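Local coordinates for protein ornithine aminotransferase (Plasmodium falciparum, PDB 3LG0) that catalyses the pyridoxal phosphate-dependent transamination of ornithine with 2-oxoglutarate, giving glutamate semialdehyde and glutamate, at residues A[230-235]-A[246-251]. Numbering follows the deposited sequence.
Sequences FVADEV and LCTHHY
The backbone of 230-235, on strand 229-233, runs past a short 3-10 turn, with the Ala232 and Thr248 CA atoms 7.7 Å apart and those of Glu234 and Leu246 6.9 Å apart. No backbone bond spans that gap; the carboxylate of Glu234 does. Glu234 OE1 takes the N-H of Cys247 (OE1 to Cys247 N, 2.8 Å), from the syn side and 18° out of the carboxylate plane. OE2 accepts twice: its syn lone pair receives the Thr248 N-H (Glu234 OE2 to Thr248 N 3.0 Å, N-H...O 162°), while Thr248 OG1 donates nearly along the C-O axis (Thr248 OG1 to Glu234 OE2, 2.8 Å). The group thus grips the first two N-H groups of the 3-10 segment 247-250, and the donors probably stabilise its negative charge. Thr237 OG1 adds a further hydrogen bond to OE1, from within the connecting loop.

The Glu234 chain bends at chi2 (-103°) to bring the carboxylate round to these donors. Leu246 crosses it at about a right angle, its CD2 4.0 Å from Glu234 CG, giving the aliphatic part of the glutamate a hydrophobic neighbour. On Thr248, OG1 bonds to the carboxylate, while CG2 also borders OE2 and reaches on to Ala232 CB at 4.0 Å, with an oblique, looser approach to the Phe230 ring. Beside Glu234, Asp233 OD1 accepts from Val235 N in an Asx turn.

All this ties the loop between strands 229-233 and 257-260 back to the parallel part of the large sheet of this class-III aminotransferase, about 10 Å (side chain to side chain) from Lys262, the probable cofactor-attachment lysine. Strands 194-199 and 257-260 flank the strand, Ile258 touches both Ala232 and Leu246, and helix 215-226 packs on Phe230 and Tyr251.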
loop_
_atom_site.group_PDB
_atom_site.type_symbol
_atom_site.label_atom_id
_atom_site.label_comp_id
_atom_site.label_asym_id
_atom_site.label_seq_id
_atom_site.Cartn_x
_atom_site.Cartn_y
_atom_site.Cartn_z
ATOM N N PHE A 230 -6.632 -24.442 3.096
ATOM C CA PHE A 230 -5.371 -24.538 2.383
ATOM C C PHE A 230 -5.175 -23.223 1.606
ATOM O O PHE A 230 -5.751 -23.028 0.521
ATOM C CB PHE A 230 -5.398 -25.773 1.458
ATOM C CG PHE A 230 -4.324 -25.795 0.398
ATOM C CD1 PHE A 230 -3.085 -25.224 0.620
ATOM C CD2 PHE A 230 -4.552 -26.420 -0.816
ATOM C CE1 PHE A 230 -2.112 -25.245 -0.365
ATOM C CE2 PHE A 230 -3.584 -26.453 -1.800
ATOM C CZ PHE A 230 -2.361 -25.860 -1.576
ATOM N N VAL A 231 -4.383 -22.318 2.192
ATOM C CA VAL A 231 -4.088 -21.013 1.576
ATOM C C VAL A 231 -2.743 -20.963 0.841
ATOM O O VAL A 231 -1.686 -21.118 1.456
ATOM C CB VAL A 231 -4.086 -19.893 2.619
ATOM C CG1 VAL A 231 -3.980 -18.539 1.934
ATOM C CG2 VAL A 231 -5.351 -19.960 3.474
ATOM N N ALA A 232 -2.795 -20.732 -0.465
ATOM C CA ALA A 232 -1.601 -20.630 -1.282
ATOM C C ALA A 232 -1.211 -19.175 -1.514
ATOM O O ALA A 232 -1.962 -18.416 -2.135
ATOM C CB ALA A 232 -1.812 -21.323 -2.627
ATOM N N ASP A 233 -0.026 -18.804 -1.040
ATOM C CA ASP A 233 0.535 -17.488 -1.295
ATOM C C ASP A 233 1.227 -17.468 -2.644
ATOM O O ASP A 233 2.345 -17.955 -2.773
ATOM C CB ASP A 233 1.555 -17.135 -0.212
ATOM C CG ASP A 233 2.144 -15.740 -0.396
ATOM O OD1 ASP A 233 1.891 -15.110 -1.455
ATOM O OD2 ASP A 233 2.856 -15.276 0.522
ATOM N N GLU A 234 0.578 -16.880 -3.639
ATOM C CA GLU A 234 1.091 -16.894 -5.007
ATOM C C GLU A 234 1.522 -15.500 -5.434
ATOM O O GLU A 234 1.577 -15.188 -6.626
ATOM C CB GLU A 234 0.012 -17.429 -5.961
ATOM C CG GLU A 234 -0.342 -18.910 -5.750
ATOM C CD GLU A 234 0.268 -19.869 -6.795
ATOM O OE1 GLU A 234 1.197 -19.483 -7.542
ATOM O OE2 GLU A 234 -0.195 -21.028 -6.872
ATOM N N VAL A 235 1.792 -14.645 -4.454
ATOM C CA VAL A 235 2.148 -13.259 -4.727
ATOM C C VAL A 235 3.408 -13.180 -5.610
ATOM O O VAL A 235 3.492 -12.349 -6.504
ATOM C CB VAL A 235 2.352 -12.470 -3.427
ATOM C CG1 VAL A 235 2.887 -11.075 -3.726
ATOM C CG2 VAL A 235 1.050 -12.396 -2.649
ATOM N N LEU A 246 -1.088 -20.084 -11.974
ATOM C CA LEU A 246 -0.877 -20.400 -10.569
ATOM C C LEU A 246 0.144 -21.511 -10.473
ATOM O O LEU A 246 -0.041 -22.557 -11.066
ATOM C CB LEU A 246 -2.174 -20.875 -9.919
ATOM C CG LEU A 246 -3.311 -19.873 -9.805
ATOM C CD1 LEU A 246 -4.567 -20.588 -9.331
ATOM C CD2 LEU A 246 -2.923 -18.744 -8.855
ATOM N N CYS A 247 1.213 -21.297 -9.721
ATOM C CA CYS A 247 2.223 -22.341 -9.583
ATOM C C CYS A 247 1.606 -23.651 -9.060
ATOM O O CYS A 247 2.052 -24.736 -9.425
ATOM C CB CYS A 247 3.381 -21.876 -8.688
ATOM S SG CYS A 247 4.670 -23.097 -8.382
ATOM N N THR A 248 0.583 -23.549 -8.214
ATOM C CA THR A 248 -0.083 -24.734 -7.662
ATOM C C THR A 248 -0.683 -25.625 -8.754
ATOM O O THR A 248 -0.888 -26.816 -8.543
ATOM C CB THR A 248 -1.196 -24.365 -6.647
ATOM O OG1 THR A 248 -1.882 -23.191 -7.093
ATOM C CG2 THR A 248 -0.613 -24.095 -5.280
ATOM N N HIS A 249 -0.964 -25.039 -9.913
ATOM C CA HIS A 249 -1.435 -25.788 -11.071
ATOM C C HIS A 249 -0.396 -26.814 -11.561
ATOM O O HIS A 249 -0.702 -27.669 -12.387
ATOM C CB HIS A 249 -1.809 -24.822 -12.201
ATOM C CG HIS A 249 -2.515 -25.469 -13.355
ATOM N ND1 HIS A 249 -3.884 -25.618 -13.399
ATOM C CD2 HIS A 249 -2.041 -25.989 -14.514
ATOM C CE1 HIS A 249 -4.224 -26.213 -14.532
ATOM N NE2 HIS A 249 -3.125 -26.446 -15.225
ATOM N N HIS A 250 0.830 -26.724 -11.063
ATOM C CA HIS A 250 1.854 -27.703 -11.419
ATOM C C HIS A 250 1.590 -28.980 -10.657
ATOM O O HIS A 250 1.901 -30.076 -11.125
ATOM C CB HIS A 250 3.265 -27.222 -11.063
ATOM C CG HIS A 250 3.829 -26.206 -12.011
ATOM N ND1 HIS A 250 3.880 -26.405 -13.376
ATOM C CD2 HIS A 250 4.386 -24.992 -11.789
ATOM C CE1 HIS A 250 4.435 -25.352 -13.953
ATOM N NE2 HIS A 250 4.749 -24.480 -13.012
ATOM N N TYR A 251 1.030 -28.824 -9.464
ATOM C CA TYR A 251 0.849 -29.939 -8.563
ATOM C C TYR A 251 -0.578 -30.484 -8.659
ATOM O O TYR A 251 -0.959 -31.381 -7.907
ATOM C CB TYR A 251 1.176 -29.521 -7.129
ATOM C CG TYR A 251 2.419 -28.662 -7.006
ATOM C CD1 TYR A 251 2.418 -27.514 -6.223
ATOM C CD2 TYR A 251 3.592 -28.992 -7.676
ATOM C CE1 TYR A 251 3.548 -26.727 -6.101
ATOM C CE2 TYR A 251 4.734 -28.202 -7.562
ATOM C CZ TYR A 251 4.701 -27.069 -6.775
ATOM O OH TYR A 251 5.820 -26.275 -6.645
#